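Local coordinates for creatinine amidohydrolase (Nostoc punctiforme PCC 73102, PDB 3NO4), which probably hydrolyses carbon-nitrogen bonds other than peptide bonds in linear amides, as a metal-binding member of the creatininase superfamily, at residues Q35-I40 against E262-D267; S102-V107 against I133-A138; Y111-A116 against E148-A153. All blocks are in the same frame, centred on the assembly; numbering follows the deposited sequence. Where two conformers were deposited one is given.

Contact 1: Q35-I40 against E262-D267; sequences QQSKGI and EFVNAD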
# COMPACT_ATOMS: atom_id res chain seq x y z
N GLN A 35 8.29 32.74 11.58
CA GLN A 35 8.84 33.39 12.78
C GLN A 35 7.72 33.80 13.77
O GLN A 35 7.97 33.81 14.96
CB GLN A 35 9.68 34.63 12.42
CG GLN A 35 10.91 34.37 11.52
CD GLN A 35 11.96 33.45 12.18
OE1 GLN A 35 12.22 32.37 11.67
NE2 GLN A 35 12.57 33.89 13.30
N GLN A 36 6.53 34.15 13.25
CA GLN A 36 5.41 34.67 14.03
C GLN A 36 4.39 33.58 14.40
O GLN A 36 3.78 33.63 15.45
CB GLN A 36 4.68 35.78 13.24
CG GLN A 36 5.58 36.87 12.66
CD GLN A 36 6.40 37.53 13.72
OE1 GLN A 36 6.11 37.41 14.91
NE2 GLN A 36 7.46 38.22 13.31
N SER A 37 4.20 32.59 13.53
CA SER A 37 3.17 31.57 13.75
C SER A 37 3.53 30.24 13.16
O SER A 37 4.19 30.21 12.15
CB SER A 37 1.84 32.03 13.14
OG SER A 37 0.82 31.03 13.32
N LYS A 38 3.07 29.14 13.79
CA LYS A 38 3.25 27.80 13.25
C LYS A 38 1.93 27.19 12.76
O LYS A 38 1.88 25.99 12.45
CB LYS A 38 3.94 26.86 14.27
CG LYS A 38 5.17 27.45 15.04
CD LYS A 38 6.29 27.94 14.09
CE LYS A 38 7.49 28.54 14.85
NZ LYS A 38 8.67 28.52 13.97
N GLY A 39 0.89 28.03 12.60
CA GLY A 39 -0.41 27.57 12.16
C GLY A 39 -0.67 27.75 10.67
O GLY A 39 -0.12 28.64 10.02
N ILE A 40 -1.46 26.84 10.12
CA ILE A 40 -1.91 26.88 8.74
C ILE A 40 -3.34 26.28 8.68
O ILE A 40 -3.65 25.30 9.40
CB ILE A 40 -0.92 26.10 7.79
CG1 ILE A 40 -1.35 26.24 6.33
CG2 ILE A 40 -0.81 24.64 8.21
CD1 ILE A 40 -0.20 25.98 5.27
N GLU A 262 -8.30 29.73 19.39
CA GLU A 262 -8.22 28.82 20.55
C GLU A 262 -7.27 27.66 20.31
O GLU A 262 -6.48 27.33 21.16
CB GLU A 262 -9.61 28.31 20.98
CG GLU A 262 -10.50 29.40 21.65
CD GLU A 262 -11.94 28.93 21.99
OE1 GLU A 262 -12.31 27.77 21.63
OE2 GLU A 262 -12.70 29.73 22.62
N PHE A 263 -7.35 27.06 19.13
CA PHE A 263 -6.43 25.99 18.69
C PHE A 263 -4.98 26.44 18.65
O PHE A 263 -4.16 25.85 19.36
CB PHE A 263 -6.88 25.45 17.31
CG PHE A 263 -5.97 24.38 16.73
CD1 PHE A 263 -5.64 23.25 17.47
CD2 PHE A 263 -5.49 24.49 15.43
CE1 PHE A 263 -4.84 22.26 16.94
CE2 PHE A 263 -4.70 23.48 14.87
CZ PHE A 263 -4.36 22.37 15.64
N VAL A 264 -4.68 27.49 17.87
CA VAL A 264 -3.29 27.94 17.68
C VAL A 264 -2.66 28.44 19.00
O VAL A 264 -1.46 28.27 19.20
CB VAL A 264 -3.16 28.99 16.51
CG1 VAL A 264 -3.54 30.40 16.97
CG2 VAL A 264 -1.75 28.97 15.93
N ASN A 265 -3.47 29.01 19.88
CA ASN A 265 -2.98 29.53 21.15
C ASN A 265 -2.88 28.48 22.26
O ASN A 265 -2.19 28.74 23.23
CB ASN A 265 -3.78 30.75 21.62
CG ASN A 265 -3.63 31.95 20.67
OD1 ASN A 265 -4.58 32.70 20.45
ND2 ASN A 265 -2.44 32.13 20.11
N ALA A 266 -3.54 27.34 22.10
CA ALA A 266 -3.47 26.24 23.08
C ALA A 266 -2.07 25.58 23.10
O ALA A 266 -1.32 25.62 22.12
CB ALA A 266 -4.55 25.20 22.80
N ASP A 267 -1.74 24.96 24.24
CA ASP A 267 -0.47 24.27 24.40
C ASP A 267 -0.40 22.99 23.52
O ASP A 267 -1.24 22.70 22.66
CB ASP A 267 -0.16 23.97 25.89
CG ASP A 267 -1.10 22.94 26.53
OD1 ASP A 267 -1.89 22.28 25.83
OD2 ASP A 267 -1.04 22.78 27.76
OXT ASP A 267 0.54 22.23 23.66

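Contact 2: S102-V107 against I133-A138; sequences STLIQV and IATLKA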
# COMPACT_ATOMS: atom_id res chain seq x y z
N SER A 102 -8.02 5.20 2.06
CA SER A 102 -6.60 4.89 2.17
C SER A 102 -5.76 5.90 1.37
O SER A 102 -4.68 6.30 1.81
CB SER A 102 -6.28 3.46 1.72
OG SER A 102 -6.75 3.20 0.41
N THR A 103 -6.26 6.30 0.20
CA THR A 103 -5.59 7.34 -0.62
C THR A 103 -5.59 8.71 0.10
O THR A 103 -4.57 9.38 0.14
CB THR A 103 -6.24 7.52 -1.98
OG1 THR A 103 -6.37 6.25 -2.61
CG2 THR A 103 -5.42 8.53 -2.84
N LEU A 104 -6.72 9.11 0.66
CA LEU A 104 -6.79 10.40 1.39
C LEU A 104 -5.86 10.43 2.62
O LEU A 104 -5.28 11.49 2.96
CB LEU A 104 -8.22 10.77 1.77
CG LEU A 104 -8.42 12.12 2.48
CD1 LEU A 104 -7.85 13.25 1.59
CD2 LEU A 104 -9.88 12.39 2.82
N ILE A 105 -5.75 9.31 3.32
CA ILE A 105 -4.84 9.22 4.48
C ILE A 105 -3.37 9.52 3.98
O ILE A 105 -2.63 10.25 4.62
CB ILE A 105 -4.96 7.84 5.15
CG1 ILE A 105 -6.29 7.70 5.88
CG2 ILE A 105 -3.73 7.50 6.05
CD1 ILE A 105 -6.49 6.28 6.38
N GLN A 106 -2.98 8.93 2.87
CA GLN A 106 -1.63 9.18 2.31
C GLN A 106 -1.40 10.61 1.82
O GLN A 106 -0.33 11.17 2.02
CB GLN A 106 -1.26 8.13 1.28
CG GLN A 106 -1.20 6.68 1.90
CD GLN A 106 -0.27 6.47 3.19
OE1 GLN A 106 0.93 6.90 3.19
NE2 GLN A 106 -0.81 5.76 4.26
N VAL A 107 -2.43 11.21 1.24
CA VAL A 107 -2.41 12.59 0.85
C VAL A 107 -2.18 13.48 2.08
O VAL A 107 -1.25 14.29 2.06
CB VAL A 107 -3.68 13.02 0.05
CG1 VAL A 107 -3.80 14.55 -0.09
CG2 VAL A 107 -3.68 12.31 -1.33
N ILE A 133 -14.89 13.35 7.56
CA ILE A 133 -14.53 13.50 8.97
C ILE A 133 -13.74 12.27 9.47
O ILE A 133 -12.63 12.41 9.98
CB ILE A 133 -15.77 13.78 9.87
CG1 ILE A 133 -16.35 15.18 9.55
CG2 ILE A 133 -15.38 13.72 11.36
CD1 ILE A 133 -17.71 15.43 10.20
N ALA A 134 -14.31 11.08 9.28
CA ALA A 134 -13.73 9.82 9.78
C ALA A 134 -12.35 9.56 9.19
O ALA A 134 -11.38 9.31 9.92
CB ALA A 134 -14.66 8.64 9.50
N THR A 135 -12.25 9.67 7.88
CA THR A 135 -10.97 9.46 7.18
C THR A 135 -9.91 10.49 7.63
O THR A 135 -8.77 10.10 7.86
CB THR A 135 -11.17 9.48 5.64
OG1 THR A 135 -12.07 8.40 5.28
CG2 THR A 135 -9.82 9.33 4.90
N LEU A 136 -10.32 11.77 7.78
CA LEU A 136 -9.40 12.82 8.29
C LEU A 136 -8.87 12.49 9.67
O LEU A 136 -7.66 12.61 9.89
CB LEU A 136 -10.03 14.23 8.32
CG LEU A 136 -9.98 15.04 7.03
CD1 LEU A 136 -10.76 16.33 7.27
CD2 LEU A 136 -8.53 15.34 6.51
N LYS A 137 -9.76 12.10 10.59
CA LYS A 137 -9.33 11.77 11.94
C LYS A 137 -8.36 10.56 11.92
O LYS A 137 -7.33 10.54 12.62
CB LYS A 137 -10.55 11.53 12.86
CG LYS A 137 -11.23 12.85 13.26
CD LYS A 137 -12.43 12.53 14.16
CE LYS A 137 -13.15 13.80 14.71
NZ LYS A 137 -14.55 13.38 15.13
N ALA A 138 -8.67 9.58 11.07
CA ALA A 138 -7.78 8.45 10.85
C ALA A 138 -6.42 8.89 10.31
O ALA A 138 -5.39 8.44 10.79
CB ALA A 138 -8.43 7.46 9.91

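Contact 3: Y111-A116 against E148-A153; sequences YVTCLA and EDLQIA. With EDO (1,2-ethanediol), chain N.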
# COMPACT_ATOMS: atom_id res chain seq x y z
N TYR A 111 1.07 15.89 2.94
CA TYR A 111 0.94 17.34 3.16
C TYR A 111 1.56 17.73 4.50
O TYR A 111 2.40 18.64 4.55
CB TYR A 111 -0.54 17.78 3.22
CG TYR A 111 -1.27 18.06 1.93
CD1 TYR A 111 -1.18 17.19 0.83
CD2 TYR A 111 -2.10 19.16 1.83
CE1 TYR A 111 -1.89 17.44 -0.36
CE2 TYR A 111 -2.82 19.43 0.65
CZ TYR A 111 -2.74 18.55 -0.42
OH TYR A 111 -3.46 18.84 -1.59
N VAL A 112 1.13 17.02 5.57
CA VAL A 112 1.53 17.35 6.92
C VAL A 112 3.01 17.10 7.14
O VAL A 112 3.68 17.92 7.78
CB VAL A 112 0.64 16.66 8.02
CG1 VAL A 112 1.17 16.99 9.41
CG2 VAL A 112 -0.84 17.09 7.86
N THR A 113 3.54 16.01 6.58
CA THR A 113 4.99 15.73 6.72
C THR A 113 5.86 16.83 6.10
O THR A 113 6.83 17.27 6.75
CB THR A 113 5.38 14.33 6.20
OG1 THR A 113 4.53 13.37 6.84
CG2 THR A 113 6.86 14.01 6.56
N CYS A 114 5.51 17.27 4.88
CA CYS A 114 6.27 18.32 4.19
C CYS A 114 6.28 19.59 5.05
O CYS A 114 7.34 20.14 5.33
CB CYS A 114 5.68 18.63 2.82
SG CYS A 114 5.85 17.35 1.59
N LEU A 115 5.10 20.02 5.48
CA LEU A 115 4.94 21.27 6.24
C LEU A 115 5.47 21.20 7.66
O LEU A 115 6.06 22.19 8.15
CB LEU A 115 3.48 21.77 6.21
CG LEU A 115 3.03 22.21 4.82
CD1 LEU A 115 1.51 22.12 4.64
CD2 LEU A 115 3.60 23.60 4.46
N ALA A 116 5.30 20.04 8.32
CA ALA A 116 5.93 19.83 9.64
C ALA A 116 7.46 19.96 9.58
O ALA A 116 8.02 20.59 10.48
CB ALA A 116 5.50 18.52 10.34
N GLU A 148 6.64 10.66 14.22
CA GLU A 148 7.44 9.96 15.25
C GLU A 148 8.44 8.97 14.66
O GLU A 148 9.60 8.99 15.03
CB GLU A 148 6.49 9.30 16.29
CG GLU A 148 7.13 8.38 17.40
CD GLU A 148 6.08 7.45 18.12
OE1 GLU A 148 4.82 7.65 17.99
OE2 GLU A 148 6.54 6.48 18.78
N ASP A 149 8.01 8.13 13.73
CA ASP A 149 8.88 7.18 13.03
C ASP A 149 10.02 7.88 12.27
O ASP A 149 11.15 7.43 12.31
CB ASP A 149 8.07 6.34 11.99
CG ASP A 149 7.15 5.31 12.63
OD1 ASP A 149 7.24 5.06 13.86
OD2 ASP A 149 6.30 4.77 11.86
N LEU A 150 9.69 9.00 11.62
CA LEU A 150 10.65 9.85 10.96
C LEU A 150 11.54 10.68 11.92
O LEU A 150 12.55 11.22 11.49
CB LEU A 150 9.97 10.73 9.89
CG LEU A 150 9.87 10.10 8.47
CD1 LEU A 150 9.43 8.63 8.47
CD2 LEU A 150 8.97 10.91 7.61
N GLN A 151 11.21 10.73 13.21
CA GLN A 151 11.85 11.64 14.18
C GLN A 151 11.94 13.06 13.61
O GLN A 151 12.98 13.70 13.67
CB GLN A 151 13.22 11.08 14.58
CG GLN A 151 13.16 9.67 15.17
CD GLN A 151 14.55 9.11 15.52
OE1 GLN A 151 15.05 8.19 14.88
NE2 GLN A 151 15.17 9.67 16.55
N ILE A 152 10.84 13.54 13.03
CA ILE A 152 10.74 14.94 12.57
C ILE A 152 10.94 15.84 13.84
O ILE A 152 10.44 15.49 14.92
CB ILE A 152 9.39 15.19 11.85
CG1 ILE A 152 9.25 14.29 10.61
CG2 ILE A 152 9.18 16.67 11.46
CD1 ILE A 152 10.45 14.33 9.66
N ALA A 153 11.72 16.92 13.70
CA ALA A 153 12.19 17.73 14.86
C ALA A 153 11.04 18.19 15.77
O ALA A 153 11.13 18.08 16.99
CB ALA A 153 13.04 18.97 14.41
C1 EDO N . 14.62 6.79 10.47
O1 EDO N . 15.55 6.15 11.32
C2 EDO N . 14.00 7.88 11.27
O2 EDO N . 14.85 9.00 11.17

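Contact 1: Q35-I40 against E262-D267
Ser37 OG faces a methyl of Val264 while its polar contacts lie on its own side of the contact. Ser37 OG accepts the backbone N-H of Gly39, 3.1 Å from Gly39 N and nearly straight at 166°, and this closes an ST turn; the hydroxyl of Tyr33 adds a weak second bond. The torsion of Ser37 explains the turn: OG stands anti to the backbone N (chi1 179°), on the carbonyl side, where the N-H two residues on can reach it.

From 262-267 the approach is made by one side chain, Val264, in the last turn of helix 242-265. In the conformer described, one of two deposited, CG2 of Val264 sits 4.2 Å from Ser37 OG and also 4.2 Å from Gly39 CA. The nearest CA atoms, those of Gly39 and Val264, are 6.2 Å apart, at the start of strand 39-44. The junction is small, burying 71 Å² over both sides, half of it on Val264.

Both segments have firmer ties to a third party, Lys122. Its NZ bonds to the carbonyl oxygens of Phe263 and Ala266 near the helix end, and its backbone pairs with Lys38 and Ile40. The chemistry therefore implies a light van der Waals touch, with hydrogen bonds to Lys122 of strand 122-127 doing more of the joining.

Contact 2: S102-V107 against I133-A138
Leu104 lies along the CG2 methyl of Thr135, and three of its carbons meet that one group. Leu104 CB is 3.8 Å from Thr135 CG2. The chain then runs trans to the backbone N (chi1 -178°), which carries Leu104 CG to 3.9 Å from Thr135 CG2 and Leu104 CD2, at the tip, to 3.7 Å from Thr135 CG2. The two side chains meet at a slant, so the methyl rests against the flank of the leucine as well as its end. Beyond the pair, Leu104 also touches Leu99.

Thr135 serves a second neighbour with the same methyl. CG1 of Ile105 is 4.0 Å from Thr135 CG2 and equally far from Thr135 O, which places the isoleucine beside the helix backbone as well as the side chain. Further out, Ile105 CD1 reaches Ala138 CB at 4.2 Å, one turn along helix 132-150. CG2 of Thr135 thus projects between Leu104 and Ile105, while Ile105 bridges Thr135 and Ala138.

The axes of 102-107 and 133-138 pass 9.0 Å apart at a signed angle of -47°, and 211 Å² is buried in total, all four touching residues being shielded from solvent. Ile105 packs on Ile105 of the second subunit, and Thr135 and Ala138 meet Ala138 and Thr135 of that subunit reciprocally, as expected about a twofold axis. Thr103 and Gln106 bond instead to the third subunit, through its Asp110 and Arg100.

Helix 132-150 links strands 122-127 and 159-164, adjacent and parallel, in a beta-alpha-beta crossover; its packing against helix 101-118, which leads into strand 122-127, is typical of an alpha/beta fold with a parallel sheet.

Contact 3: Y111-A116 against E148-A153
Leu150 and Ile152 are the residues of 148-153 that reach helix 101-118, at Thr113 and Ala116 respectively, and the helix ends between them. The approach begins with Glu148 in the final turn of helix 132-150: its carbonyl oxygen accepts the N-H of Gln151, 3.0 Å from Gln151 N, while its carboxylate forms a salt bridge through OE2 with Lys117 of the fourth subunit.

Leu150 follows, its CB directed at the opposite helix. Leu150 CD2 is 3.9 Å from Thr113 CG2, a touch of methyl on methyl. The two side chains cross at about a right angle. The hydroxyl of Thr113 is engaged by the carbonyl oxygen of Arg109, and the CG2 methyl is the branch that meets the leucine. Leu150 O accepts a hydrogen bond from O2 of a 1,2-ethanediol, probably from the crystallisation liquor, 3.2 Å away; Asp149 O and Gln151 OE1 of the fourth subunit also bind this molecule, which therefore lies at the subunit interface.

Gln151, the first residue past the helix, has a positive phi of 47° and completes a Schellman motif. After that turn Ile152 adopts an extended backbone (psi 137°) and again aims CB at helix 101-118. Ile152 CG2, trans to the backbone N, comes 4.2 Å from Ala116 C and 4.3 Å from Ala116 CB. The whole contact buries 140 Å², and the closest approaches are between carbon atoms.

Leu147 adds to this layer, touching both Thr113 and Ile152. On the sheet side of the helix, Val112 and Leu115 pack on Phe123 of strand 122-127, and Tyr111 meets Phe42 of strand 39-44 edge-to-face; the helix is thus held between that sheet and the end of helix 132-150.

Contacts 2 and 3 use the same two helices, 101-118 and 132-150, and sample that crossed pair at two places whose centres lie 16 Å apart. Contact 1 closes a longer loop of chain that encloses both. It meets contact 3 through Ile40 CD1 and Leu115 CD1, 4.3 Å apart, and the centres of contacts 1 and 3 are 17 Å apart; contact 2 is more remote, its nearest atoms about 11 Å from contact 1. Contacts 1 and 2 both touch the second subunit, and contacts 2 and 3 both touch the third. The nickel ligands His50, Asp59 and Glu191 lie outside all six segments.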